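Alginase (Pseudoalteromonas, PDB 4Q8K) cleaves alginate as a polysaccharide lyase of family 18, probably by beta-elimination at the links between its uronic acid units. Local coordinates at residues Pro145-Ile148 against Ser152-Asp155; Ala177-Pro182 against Gly186-Tyr191; Thr204-Glu209 against Ser225-Ser230; Asp242-Gly247 against Ser251-Gly256; Asp332-Ala337 against Lys344-Asp349. All blocks are in the same frame, centred on the assembly; numbering follows the deposited sequence.

Contact 1. Residues Pro145-Ile148 against Ser152-Asp155; sequences PSSI and SIFD
Ser147 O receives two successive backbone N-H groups from the chain that leaves the short helix 146-149. Ile153 N lies 3.2 Å from Ser147 O, in the carbonyl plane and on a lone pair, with an N-H...O angle of 160°. Phe154 N, 3.3 Å from Ser147 O, adds a weak bond. One carbonyl thus meets two successive peptides where the chain turns back into strand 154-157.

The tight part lies on the inner side. Ile148 and Phe154 run side by side and point the same way, so that the methylene Ile148 CG1 comes within 3.6 Å of Phe154 CD2 at an oblique approach. Phe154 CG stands anti to its own carbonyl carbon (chi1 -68°), which leaves the CD2 edge of the ring turned to the helix; Ser147 O meets that edge near the ring plane. Ile153 CG2 covers one ring face, off-centre, and Tyr364 and Phe319 each meet the ring edge-to-face. Ile148 in turn packs on Tyr191 and Val362.

Toward solvent the contact thins out. Ile153 CD1 still reaches Ser147 CB at 3.6 Å, but beyond it the partners are small hydroxyl side chains. The exposed Ser152 makes a single short approach, its OG 3.2 Å from Ser147 CA, and Ser146 stays more distant, with Ser146 O 3.9 Å from Ser152 OG.

With Phe319 in one sheet and Tyr364 in the other, Phe154 enters the aromatic interior between the two antiparallel sheets, an arrangement typical of the beta-jelly-roll sandwich of this alginate lyase family.

Contact 2. Residues Ala177-Pro182 against Gly186-Tyr191; sequences AQHITP and GWRHEY. With SO4 (sulfate ion), chain D.
His179 O is gripped twice: Arg188 N donates to it at 2.9 Å, and a water gives it a second bond, 3.0 Å from His179 O to water 1. Arg188 NE in turn donates to that water. With the return bond from His179 N to Arg188 O, the two residues form a single antiparallel hydrogen-bonded bridge.

Arg188 bends at chi3 (59°), which carries its guanidinium across Thr181. Thr181 CG2 lies over one face of the group, while a sulfate, probably from the crystallisation liquor, meets its edge. Arg188 NH1 lies 2.9 Å from sulfate O3, and Thr181 OG1 donates to sulfate O4 at 2.7 Å. Glu157 pairs with Arg188 NH1 as well, and Tyr322 makes a cation-pi contact.

Rings and carbon atoms carry the rest of the contact. Gln178 CA sits over the five-membered ring of Trp187, 3.7 Å from its centroid, and Ile180 CG2 touches Trp187 CD1 at the indole edge, 3.5 Å away. Trp187 NE1 is hydrogen-bonded to Ser340 OG. Without the indole, as with a leucine here, a gap would probably open beside Gln178 and Ser340 OG would lose its partner. Ala177 CB lies over a face of the His189 ring, a CH-pi contact, and His189 ND1 bonds to Val173 N.

Strand 186-193 pairs with strands 154-157, 316-319 and 321-324, and the indole packs against both helix 174-177 and helix 340-349, where it meets Phe347.

Contact 3. Residues Thr204-Glu209 against Ser225-Ser230; sequences TYEVFE and SQHHAS
Glu206 OE2 and His227 NE2 make the whole contact: the imidazole N-H donates to the carboxylate over 2.9 Å, from His227 NE2 to Glu206 OE2, with an N-H...O angle of 142°. The oxygen lies near the ring plane, at the edge of the imidazole. Seen from the acid the approach is different, for the donor stands above the carboxylate plane by 41°, and the two flat groups are nearly perpendicular.

The side chains come from opposite directions and together span a gap of 10.8 Å between Glu206 CA and His227 CA. Glu206 does so with an extended chain beyond CG.

A second shell positions both ends. Tyr364 OH bonds to Glu206 OE1, and Asn291 ND2 gives Glu206 OE2 another partner beside the histidine, so both carboxylate oxygens are held, which probably restricts the rotation of the group. At the other ring nitrogen, His227 ND1 bonds to Ser236 OG, and the ring of Phe317 leans against the imidazole.

The pair is buried and joins the two sheets of the sandwich: strand 204-216 lies between strands 355-368 and 284-292 in one, while strand 221-228 in the other runs antiparallel to strand 234-241.

Contact 4. Residues Asp242-Gly247 against Ser251-Gly256; sequences DTDESG and SVANNG. With CA (calcium ion), chain B.
Asp242, Val252 and Asn255 bring three oxygens to a calcium ion in the loop that joins strands 234-241 and 257-265, with a type II beta turn from Val252 to Asn255 shaping one side of the site. Asp242 OD1, Val252 O and Asn255 OD1 each stand 2.4 Å from the calcium; water 2, Asp250 and Ile257 complete six ligands.

Asp242 holds CG anti to its backbone N (chi1 -172°), which swings the carboxylate across to the turn. There OD1 binds the metal and also accepts from Asn255 N, using its syn lone pair for the N-H, and Asp242 OD2 accepts from Gly256 N at 2.9 Å and from Gly219 N beyond the loop. Asn255 tucks CG between its backbone N and carbonyl carbon, bringing the amide oxygen round to the ion. The backbone joins in, Asn254 N donating to Asp242 O at 3.0 Å from above the carbonyl plane.

Asp244 is twisted away from the usual staggered positions (chi1 -112°), yet this brings Asp244 OD1 2.7 Å from Ala253 N, which meets it from above the carboxylate plane. Were Asp244 an alanine, the N-H of Ala253 would probably lose this acceptor and the turn be less firmly held.

Thr243 OG1 accepts from Glu245 N at 3.1 Å, an ST turn; Arg263 and Lys273 form salt bridges with the Glu245 carboxylate. Ser251 OG donates to Glu245 O at 2.8 Å, in the carbonyl plane.

Contact 5. Residues Asp332-Ala337 against Lys344-Asp349; sequences DKCGEA and KNCFED. With SO4 (sulfate ion), chain C.
Cys334 and Cys346 are joined by a disulfide, which carries nearly all of the contact between the loop 332-337 and the helix 340-349. From its backbone Cys334 sends CB toward the helix, and Cys334 CB lies 3.0 Å from Cys346 SG. SG stands anti to the backbone N (chi1 -173°), beside the carbonyl carbon, and there meets the sulfur of Cys346. At this tip Cys334 SG is bonded to Cys346 SG at 2.0 Å, and it also lies 3.1 Å from Cys346 CB. The torsion about the S-S bond is -83°, near the value a relaxed disulfide prefers, and its sign makes the bridge left-handed.

Cys346 offers its sulfur from a buried place on the helix. Gly335 follows Cys334 closely, Gly335 N lying 3.2 Å from Cys346 SG; a side-chain carbon on this residue would crowd the sulfur.

Charged side chains lie farther out. Lys344 NZ and Glu348 OE1, one turn apart on the helix, form a salt bridge at 2.9 Å. Lys333 turns the other way and reaches a sulfate, probably from the crystallisation liquor, by a weak bond; Lys221 and Tyr239 hold the same ion.

The loop comes from strand 321-324 and leads into helix 340-349, so the bridge ties this helix back to its own approach. Ser325, just after that strand, bonds to the backbone of Cys334 and touches the Cys346 side chain.

How the contacts relate
Contact 3 is the buried one, a lone acid-imidazole bond spanning the two sheets, whereas contacts 1, 2, 4 and 5 are only partly buried. Contacts 1 and 2 share a sheet through neighbouring strands 154-157 and 186-193 and touch at Tyr191. Contact 2 also touches contact 3, through Glu190 and Gln226, and contact 5, through Trp187. Contacts 4 and 5, with nearest atoms about 8 Å apart, secure loops by metal ligation and by a covalent bridge. Contacts 1 and 4 lie on opposite sides of the chain's centre and differ in chemistry: aromatic packing and backbone bonding at one, oxygens gathered round calcium at the other.

Contact 1. Residues Pro145-Ile148 against Ser152-Asp155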
# COMPACT_ATOMS: atom_id res chain seq x y z
N PRO A 145 -13.85 -1.17 -11.28
CA PRO A 145 -13.50 -0.71 -12.62
C PRO A 145 -12.87 -1.81 -13.49
O PRO A 145 -12.11 -2.61 -13.02
CB PRO A 145 -12.44 0.33 -12.36
CG PRO A 145 -12.73 0.86 -11.02
CD PRO A 145 -13.34 -0.27 -10.25
N SER A 146 -13.17 -1.78 -14.78
CA SER A 146 -12.62 -2.75 -15.69
C SER A 146 -11.10 -2.61 -15.86
O SER A 146 -10.44 -3.55 -16.13
CB SER A 146 -13.39 -2.71 -17.01
OG SER A 146 -12.55 -2.74 -18.12
N SER A 147 -10.56 -1.42 -15.71
CA SER A 147 -9.11 -1.25 -15.80
C SER A 147 -8.38 -2.20 -14.86
O SER A 147 -7.25 -2.62 -15.13
CB SER A 147 -8.73 0.19 -15.48
OG SER A 147 -9.06 0.49 -14.14
N ILE A 148 -9.03 -2.54 -13.75
CA ILE A 148 -8.47 -3.48 -12.79
C ILE A 148 -8.84 -4.91 -13.13
O ILE A 148 -7.96 -5.77 -13.28
CB ILE A 148 -8.98 -3.16 -11.38
CG1 ILE A 148 -8.51 -1.77 -10.96
CG2 ILE A 148 -8.49 -4.22 -10.39
CD1 ILE A 148 -9.16 -1.25 -9.69
N SER A 152 -6.50 -4.21 -18.23
CA SER A 152 -6.18 -3.22 -19.26
C SER A 152 -5.14 -2.20 -18.78
O SER A 152 -4.33 -1.70 -19.57
CB SER A 152 -7.43 -2.52 -19.79
OG SER A 152 -8.13 -1.86 -18.76
N ILE A 153 -5.15 -1.92 -17.48
CA ILE A 153 -4.16 -1.01 -16.89
C ILE A 153 -3.28 -1.73 -15.86
O ILE A 153 -2.06 -1.56 -15.87
CB ILE A 153 -4.84 0.20 -16.21
CG1 ILE A 153 -5.47 1.13 -17.25
CG2 ILE A 153 -3.83 0.97 -15.38
CD1 ILE A 153 -6.12 2.39 -16.66
N PHE A 154 -3.91 -2.53 -15.00
CA PHE A 154 -3.22 -3.16 -13.87
C PHE A 154 -2.84 -4.62 -14.09
O PHE A 154 -3.64 -5.40 -14.60
CB PHE A 154 -4.08 -3.08 -12.60
CG PHE A 154 -4.23 -1.67 -12.08
CD1 PHE A 154 -3.28 -1.12 -11.24
CD2 PHE A 154 -5.32 -0.90 -12.46
CE1 PHE A 154 -3.41 0.18 -10.77
CE2 PHE A 154 -5.46 0.40 -12.00
CZ PHE A 154 -4.50 0.94 -11.15
N ASP A 155 -1.62 -4.96 -13.67
CA ASP A 155 -1.14 -6.34 -13.60
C ASP A 155 -1.30 -6.85 -12.18
O ASP A 155 -1.09 -6.09 -11.23
CB ASP A 155 0.34 -6.43 -13.96
CG ASP A 155 0.58 -6.36 -15.45
OD1 ASP A 155 -0.37 -6.63 -16.21
OD2 ASP A 155 1.71 -6.05 -15.86

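Contact 2. Residues Ala177-Pro182 against Gly186-Tyr191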
# COMPACT_ATOMS: atom_id res chain seq x y z
N ALA A 177 -1.91 -15.27 -0.65
CA ALA A 177 -1.28 -15.08 -1.95
C ALA A 177 0.23 -15.25 -1.87
O ALA A 177 0.86 -15.81 -2.78
CB ALA A 177 -1.64 -13.72 -2.53
N GLN A 178 0.81 -14.75 -0.79
CA GLN A 178 2.23 -14.96 -0.49
C GLN A 178 3.15 -14.58 -1.65
O GLN A 178 4.15 -15.24 -1.92
CB GLN A 178 2.46 -16.43 -0.06
CG GLN A 178 1.48 -16.91 1.02
CD GLN A 178 1.65 -18.38 1.42
OE1 GLN A 178 0.97 -18.87 2.33
NE2 GLN A 178 2.53 -19.09 0.74
N HIS A 179 2.84 -13.49 -2.33
CA HIS A 179 3.65 -13.13 -3.48
C HIS A 179 4.93 -12.43 -3.09
O HIS A 179 4.92 -11.51 -2.28
CB HIS A 179 2.85 -12.26 -4.45
CG HIS A 179 3.45 -12.20 -5.82
ND1 HIS A 179 3.22 -13.17 -6.77
CD2 HIS A 179 4.30 -11.31 -6.38
CE1 HIS A 179 3.89 -12.86 -7.87
NE2 HIS A 179 4.55 -11.74 -7.66
N ILE A 180 6.05 -12.85 -3.68
CA ILE A 180 7.33 -12.19 -3.43
C ILE A 180 8.02 -11.67 -4.69
O ILE A 180 7.64 -12.00 -5.81
CB ILE A 180 8.33 -13.10 -2.68
CG1 ILE A 180 8.73 -14.29 -3.55
CG2 ILE A 180 7.76 -13.57 -1.35
CD1 ILE A 180 9.89 -15.08 -2.97
N THR A 181 9.06 -10.87 -4.46
CA THR A 181 9.92 -10.34 -5.51
C THR A 181 11.36 -10.44 -5.02
O THR A 181 11.59 -10.72 -3.85
CB THR A 181 9.61 -8.86 -5.79
OG1 THR A 181 9.88 -8.11 -4.60
CG2 THR A 181 8.16 -8.68 -6.17
N PRO A 182 12.34 -10.18 -5.91
CA PRO A 182 13.74 -10.31 -5.47
C PRO A 182 14.10 -9.38 -4.31
O PRO A 182 14.86 -9.79 -3.44
CB PRO A 182 14.53 -9.91 -6.73
CG PRO A 182 13.61 -10.27 -7.86
CD PRO A 182 12.23 -9.97 -7.36
N GLY A 186 8.60 -8.90 2.48
CA GLY A 186 7.38 -9.43 3.03
C GLY A 186 6.61 -10.23 2.00
O GLY A 186 7.19 -10.80 1.08
N TRP A 187 5.30 -10.28 2.18
CA TRP A 187 4.41 -10.95 1.25
C TRP A 187 3.44 -9.92 0.73
O TRP A 187 3.01 -9.06 1.49
CB TRP A 187 3.62 -12.03 1.96
CG TRP A 187 4.29 -13.36 1.99
CD1 TRP A 187 5.36 -13.77 1.24
CD2 TRP A 187 3.96 -14.45 2.84
NE1 TRP A 187 5.69 -15.07 1.56
CE2 TRP A 187 4.84 -15.51 2.53
CE3 TRP A 187 2.98 -14.65 3.82
CZ2 TRP A 187 4.79 -16.74 3.19
CZ3 TRP A 187 2.92 -15.87 4.46
CH2 TRP A 187 3.82 -16.90 4.14
N ARG A 188 3.07 -10.01 -0.54
CA ARG A 188 2.11 -9.05 -1.09
C ARG A 188 0.96 -9.68 -1.86
O ARG A 188 1.06 -10.81 -2.36
CB ARG A 188 2.80 -8.00 -1.97
CG ARG A 188 3.10 -8.49 -3.38
CD ARG A 188 3.98 -7.52 -4.14
NE ARG A 188 5.25 -7.28 -3.47
CZ ARG A 188 6.22 -6.51 -3.94
NH1 ARG A 188 6.07 -5.87 -5.09
NH2 ARG A 188 7.34 -6.37 -3.24
N HIS A 189 -0.12 -8.93 -1.94
CA HIS A 189 -1.25 -9.22 -2.82
C HIS A 189 -1.66 -7.85 -3.34
O HIS A 189 -2.21 -7.05 -2.59
CB HIS A 189 -2.38 -9.85 -2.04
CG HIS A 189 -3.29 -10.70 -2.87
ND1 HIS A 189 -4.47 -11.20 -2.39
CD2 HIS A 189 -3.18 -11.12 -4.15
CE1 HIS A 189 -5.06 -11.92 -3.34
NE2 HIS A 189 -4.29 -11.89 -4.42
N GLU A 190 -1.38 -7.57 -4.61
CA GLU A 190 -1.30 -6.20 -5.07
C GLU A 190 -1.53 -6.07 -6.58
O GLU A 190 -1.22 -6.99 -7.35
CB GLU A 190 0.11 -5.71 -4.73
CG GLU A 190 0.44 -4.27 -4.99
CD GLU A 190 1.85 -3.97 -4.52
OE1 GLU A 190 2.81 -4.30 -5.25
OE2 GLU A 190 1.99 -3.42 -3.42
N TYR A 191 -2.06 -4.92 -6.99
CA TYR A 191 -2.15 -4.58 -8.40
C TYR A 191 -1.14 -3.47 -8.70
O TYR A 191 -0.89 -2.62 -7.86
CB TYR A 191 -3.55 -4.06 -8.75
CG TYR A 191 -4.63 -5.11 -8.86
CD1 TYR A 191 -4.68 -5.98 -9.94
CD2 TYR A 191 -5.63 -5.21 -7.89
CE1 TYR A 191 -5.68 -6.92 -10.05
CE2 TYR A 191 -6.62 -6.15 -7.98
CZ TYR A 191 -6.65 -7.00 -9.07
OH TYR A 191 -7.65 -7.94 -9.16
S SO4 D . 9.87 -4.47 -5.50
O1 SO4 D . 10.86 -4.65 -6.56
O2 SO4 D . 9.99 -3.11 -4.98
O3 SO4 D . 8.54 -4.72 -6.04
O4 SO4 D . 10.15 -5.42 -4.42
O HOH W 1 6.46 -9.03 -1.64

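Contact 3. Residues Thr204-Glu209 against Ser225-Ser230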
# COMPACT_ATOMS: atom_id res chain seq x y z
N THR A 204 1.40 12.50 -15.67
CA THR A 204 0.04 12.02 -15.53
C THR A 204 -0.79 12.72 -14.51
O THR A 204 -0.30 13.18 -13.54
CB THR A 204 -0.07 10.53 -15.11
OG1 THR A 204 0.67 10.31 -13.92
CG2 THR A 204 0.45 9.66 -16.13
N TYR A 205 -2.09 12.66 -14.72
CA TYR A 205 -3.05 13.00 -13.71
C TYR A 205 -3.77 11.70 -13.33
O TYR A 205 -4.43 11.13 -14.13
CB TYR A 205 -4.03 14.08 -14.21
CG TYR A 205 -5.09 14.41 -13.22
CD1 TYR A 205 -4.86 15.30 -12.20
CD2 TYR A 205 -6.30 13.81 -13.28
CE1 TYR A 205 -5.82 15.58 -11.29
CE2 TYR A 205 -7.26 14.08 -12.36
CZ TYR A 205 -7.01 14.97 -11.38
OH TYR A 205 -7.97 15.20 -10.48
N GLU A 206 -3.58 11.24 -12.11
CA GLU A 206 -4.22 10.02 -11.62
C GLU A 206 -5.01 10.27 -10.37
O GLU A 206 -4.59 10.98 -9.51
CB GLU A 206 -3.23 9.00 -11.15
CG GLU A 206 -2.19 8.56 -12.06
CD GLU A 206 -1.16 7.73 -11.31
OE1 GLU A 206 -1.38 6.53 -11.22
OE2 GLU A 206 -0.17 8.29 -10.86
N VAL A 207 -6.12 9.58 -10.27
CA VAL A 207 -6.92 9.61 -9.06
C VAL A 207 -7.28 8.18 -8.70
O VAL A 207 -7.84 7.45 -9.54
CB VAL A 207 -8.22 10.40 -9.27
CG1 VAL A 207 -9.08 10.35 -8.02
CG2 VAL A 207 -7.92 11.85 -9.67
N PHE A 208 -6.96 7.77 -7.48
CA PHE A 208 -7.41 6.48 -6.97
C PHE A 208 -8.23 6.76 -5.72
O PHE A 208 -7.81 7.52 -4.85
CB PHE A 208 -6.23 5.57 -6.63
CG PHE A 208 -6.63 4.27 -5.97
CD1 PHE A 208 -6.95 3.16 -6.73
CD2 PHE A 208 -6.67 4.16 -4.58
CE1 PHE A 208 -7.31 1.96 -6.12
CE2 PHE A 208 -7.04 2.97 -3.97
CZ PHE A 208 -7.36 1.87 -4.74
N GLU A 209 -9.42 6.16 -5.66
CA GLU A 209 -10.25 6.26 -4.47
C GLU A 209 -10.81 4.89 -4.15
O GLU A 209 -11.15 4.12 -5.05
CB GLU A 209 -11.39 7.26 -4.67
CG GLU A 209 -12.20 7.51 -3.40
CD GLU A 209 -12.97 8.82 -3.41
OE1 GLU A 209 -13.01 9.50 -4.46
OE2 GLU A 209 -13.52 9.18 -2.35
N SER A 225 -1.15 1.32 -0.64
CA SER A 225 -1.05 2.02 -1.92
C SER A 225 0.30 2.71 -2.02
O SER A 225 0.85 3.18 -1.02
CB SER A 225 -2.22 3.00 -2.11
OG SER A 225 -2.05 4.17 -1.34
N GLN A 226 0.86 2.77 -3.22
CA GLN A 226 2.14 3.42 -3.39
C GLN A 226 2.43 3.80 -4.83
O GLN A 226 1.98 3.14 -5.77
CB GLN A 226 3.28 2.55 -2.86
CG GLN A 226 3.41 1.23 -3.56
CD GLN A 226 4.59 0.45 -3.03
OE1 GLN A 226 5.75 0.82 -3.26
NE2 GLN A 226 4.31 -0.64 -2.34
N HIS A 227 3.19 4.88 -5.00
CA HIS A 227 3.81 5.17 -6.27
C HIS A 227 5.23 4.63 -6.17
O HIS A 227 5.99 4.99 -5.28
CB HIS A 227 3.80 6.68 -6.57
CG HIS A 227 2.46 7.18 -7.02
ND1 HIS A 227 1.54 7.72 -6.15
CD2 HIS A 227 1.88 7.21 -8.25
CE1 HIS A 227 0.46 8.07 -6.82
NE2 HIS A 227 0.64 7.77 -8.09
N HIS A 228 5.58 3.74 -7.09
CA HIS A 228 6.88 3.09 -7.07
C HIS A 228 7.77 3.73 -8.14
O HIS A 228 7.28 4.14 -9.20
CB HIS A 228 6.68 1.60 -7.36
CG HIS A 228 7.88 0.76 -7.09
ND1 HIS A 228 7.95 -0.12 -6.02
CD2 HIS A 228 9.05 0.63 -7.76
CE1 HIS A 228 9.12 -0.74 -6.04
NE2 HIS A 228 9.80 -0.30 -7.09
N ALA A 229 9.06 3.85 -7.85
CA ALA A 229 10.02 4.36 -8.82
C ALA A 229 10.43 3.27 -9.81
O ALA A 229 10.08 2.11 -9.63
CB ALA A 229 11.24 4.91 -8.12
N SER A 230 11.21 3.65 -10.80
CA SER A 230 11.79 2.74 -11.75
C SER A 230 12.77 1.87 -11.05
O SER A 230 12.81 0.67 -11.24
CB SER A 230 12.56 3.54 -12.80
OG SER A 230 11.69 4.32 -13.53

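Contact 4. Residues Asp242-Gly247 against Ser251-Gly256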
# COMPACT_ATOMS: atom_id res chain seq x y z
N ASP A 242 0.92 -0.91 13.03
CA ASP A 242 0.74 -1.04 14.47
C ASP A 242 2.10 -1.14 15.16
O ASP A 242 2.36 -2.10 15.87
CB ASP A 242 -0.15 -2.25 14.80
CG ASP A 242 -0.54 -2.32 16.28
OD1 ASP A 242 -0.34 -1.32 16.99
OD2 ASP A 242 -1.05 -3.37 16.74
N THR A 243 2.96 -0.16 14.93
CA THR A 243 4.33 -0.19 15.45
C THR A 243 4.62 0.92 16.44
O THR A 243 3.77 1.77 16.72
CB THR A 243 5.38 -0.04 14.33
OG1 THR A 243 5.42 1.33 13.91
CG2 THR A 243 5.05 -0.95 13.14
N ASP A 244 5.85 0.92 16.95
CA ASP A 244 6.30 1.94 17.89
C ASP A 244 7.00 3.10 17.18
O ASP A 244 7.63 3.93 17.83
CB ASP A 244 7.28 1.32 18.90
CG ASP A 244 6.72 1.26 20.31
OD1 ASP A 244 5.56 1.65 20.52
OD2 ASP A 244 7.46 0.81 21.22
N GLU A 245 6.90 3.16 15.86
CA GLU A 245 7.52 4.27 15.15
C GLU A 245 6.87 5.55 15.62
O GLU A 245 5.65 5.66 15.62
CB GLU A 245 7.38 4.15 13.63
CG GLU A 245 7.90 5.40 12.91
CD GLU A 245 7.90 5.28 11.40
OE1 GLU A 245 8.03 6.33 10.74
OE2 GLU A 245 7.79 4.14 10.87
N SER A 246 7.69 6.51 16.05
CA SER A 246 7.15 7.75 16.59
C SER A 246 6.65 8.70 15.49
O SER A 246 7.03 8.57 14.33
CB SER A 246 8.19 8.46 17.46
OG SER A 246 9.34 8.83 16.71
N GLY A 247 5.81 9.65 15.88
CA GLY A 247 5.36 10.70 14.98
C GLY A 247 3.93 10.61 14.51
O GLY A 247 3.50 11.44 13.71
N SER A 251 1.17 5.45 17.56
CA SER A 251 2.60 5.18 17.64
C SER A 251 2.94 4.23 18.79
O SER A 251 4.06 4.25 19.30
CB SER A 251 3.41 6.48 17.76
OG SER A 251 3.44 7.20 16.54
N VAL A 252 1.98 3.41 19.19
CA VAL A 252 2.23 2.42 20.22
C VAL A 252 2.24 1.02 19.61
O VAL A 252 1.24 0.56 19.09
CB VAL A 252 1.17 2.49 21.34
CG1 VAL A 252 1.37 1.35 22.32
CG2 VAL A 252 1.23 3.84 22.05
N ALA A 253 3.36 0.33 19.71
CA ALA A 253 3.50 -0.98 19.09
C ALA A 253 2.52 -2.01 19.62
O ALA A 253 2.30 -2.11 20.83
CB ALA A 253 4.93 -1.50 19.24
N ASN A 254 1.92 -2.77 18.71
CA ASN A 254 1.24 -4.01 19.07
C ASN A 254 0.04 -3.86 20.01
O ASN A 254 -0.22 -4.75 20.82
CB ASN A 254 2.27 -4.98 19.69
CG ASN A 254 1.83 -6.43 19.63
OD1 ASN A 254 1.17 -6.86 18.69
ND2 ASN A 254 2.21 -7.21 20.66
N ASN A 255 -0.70 -2.76 19.90
CA ASN A 255 -1.87 -2.55 20.75
C ASN A 255 -3.21 -2.61 20.00
O ASN A 255 -4.26 -2.33 20.58
CB ASN A 255 -1.77 -1.25 21.54
CG ASN A 255 -2.02 -0.03 20.69
OD1 ASN A 255 -1.95 -0.10 19.48
ND2 ASN A 255 -2.33 1.10 21.33
N GLY A 256 -3.17 -2.98 18.72
CA GLY A 256 -4.38 -3.17 17.96
C GLY A 256 -4.91 -1.89 17.34
O GLY A 256 -5.85 -1.91 16.56
CA CA B . -0.66 0.92 17.70
O HOH W 2 0.98 2.10 16.22

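Contact 5. Residues Asp332-Ala337 against Lys344-Asp349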
# COMPACT_ATOMS: atom_id res chain seq x y z
N ASP A 332 13.04 -3.69 13.50
CA ASP A 332 13.98 -4.49 12.75
C ASP A 332 13.26 -5.31 11.71
O ASP A 332 12.21 -5.82 11.93
CB ASP A 332 14.75 -5.42 13.66
CG ASP A 332 15.96 -4.78 14.23
OD1 ASP A 332 16.37 -3.66 13.82
OD2 ASP A 332 16.51 -5.40 15.11
N LYS A 333 13.87 -5.42 10.56
CA LYS A 333 13.30 -6.22 9.53
C LYS A 333 13.47 -7.69 9.87
O LYS A 333 14.36 -8.08 10.56
CB LYS A 333 13.93 -5.89 8.19
CG LYS A 333 13.94 -4.42 7.85
CD LYS A 333 12.71 -4.01 7.09
CE LYS A 333 12.18 -2.68 7.60
NZ LYS A 333 10.81 -2.33 7.12
N CYS A 334 12.56 -8.48 9.38
CA CYS A 334 12.65 -9.93 9.55
C CYS A 334 12.66 -10.63 8.20
O CYS A 334 11.91 -10.26 7.29
CB CYS A 334 11.47 -10.45 10.37
SG CYS A 334 11.63 -12.20 10.79
N GLY A 335 13.51 -11.65 8.06
CA GLY A 335 13.48 -12.50 6.88
C GLY A 335 14.63 -12.25 5.91
O GLY A 335 15.54 -11.47 6.19
N GLU A 336 14.57 -12.93 4.77
CA GLU A 336 15.64 -12.88 3.78
C GLU A 336 15.04 -12.65 2.40
O GLU A 336 14.15 -13.40 1.98
CB GLU A 336 16.41 -14.21 3.79
CG GLU A 336 17.53 -14.32 2.76
CD GLU A 336 18.22 -15.68 2.81
OE1 GLU A 336 19.44 -15.73 2.53
OE2 GLU A 336 17.56 -16.69 3.12
N ALA A 337 15.51 -11.62 1.72
CA ALA A 337 15.01 -11.24 0.40
C ALA A 337 14.97 -12.44 -0.54
O ALA A 337 15.93 -13.20 -0.64
CB ALA A 337 15.87 -10.13 -0.19
N LYS A 344 7.36 -16.53 5.71
CA LYS A 344 6.48 -17.42 6.39
C LYS A 344 6.77 -17.49 7.87
O LYS A 344 5.91 -17.37 8.66
CB LYS A 344 6.63 -18.82 5.81
CG LYS A 344 5.64 -19.77 6.41
CD LYS A 344 5.84 -21.19 5.92
CE LYS A 344 4.75 -22.06 6.47
NZ LYS A 344 5.19 -22.51 7.79
N ASN A 345 8.01 -17.77 8.19
CA ASN A 345 8.43 -17.92 9.58
C ASN A 345 8.35 -16.60 10.33
O ASN A 345 7.93 -16.56 11.48
CB ASN A 345 9.84 -18.48 9.67
CG ASN A 345 9.91 -19.95 9.27
OD1 ASN A 345 8.88 -20.61 9.11
ND2 ASN A 345 11.11 -20.46 9.09
N CYS A 346 8.73 -15.52 9.66
CA CYS A 346 8.62 -14.20 10.28
C CYS A 346 7.19 -13.89 10.70
O CYS A 346 6.95 -13.49 11.84
CB CYS A 346 9.13 -13.13 9.31
SG CYS A 346 10.90 -13.13 9.13
N PHE A 347 6.23 -14.06 9.80
CA PHE A 347 4.85 -13.72 10.11
C PHE A 347 4.28 -14.62 11.20
O PHE A 347 3.46 -14.18 12.01
CB PHE A 347 3.97 -13.68 8.85
CG PHE A 347 4.33 -12.55 7.92
CD1 PHE A 347 4.41 -11.25 8.39
CD2 PHE A 347 4.61 -12.80 6.58
CE1 PHE A 347 4.76 -10.21 7.53
CE2 PHE A 347 4.95 -11.78 5.72
CZ PHE A 347 5.02 -10.48 6.20
N GLU A 348 4.73 -15.87 11.24
CA GLU A 348 4.32 -16.75 12.32
C GLU A 348 4.81 -16.21 13.66
O GLU A 348 4.04 -16.10 14.61
CB GLU A 348 4.85 -18.17 12.07
CG GLU A 348 4.05 -18.91 11.02
CD GLU A 348 4.63 -20.29 10.72
OE1 GLU A 348 3.97 -21.06 10.01
OE2 GLU A 348 5.75 -20.58 11.21
N ASP A 349 6.09 -15.87 13.72
CA ASP A 349 6.73 -15.42 14.95
C ASP A 349 6.20 -14.05 15.37
O ASP A 349 6.10 -13.75 16.56
CB ASP A 349 8.25 -15.37 14.79
CG ASP A 349 8.88 -16.76 14.64
OD1 ASP A 349 8.15 -17.77 14.72
OD2 ASP A 349 10.11 -16.83 14.48
S SO4 C . 9.65 2.01 6.50
O1 SO4 C . 8.54 1.97 7.43
O2 SO4 C . 10.72 1.12 6.94
O3 SO4 C . 9.13 1.57 5.20
O4 SO4 C . 10.17 3.37 6.38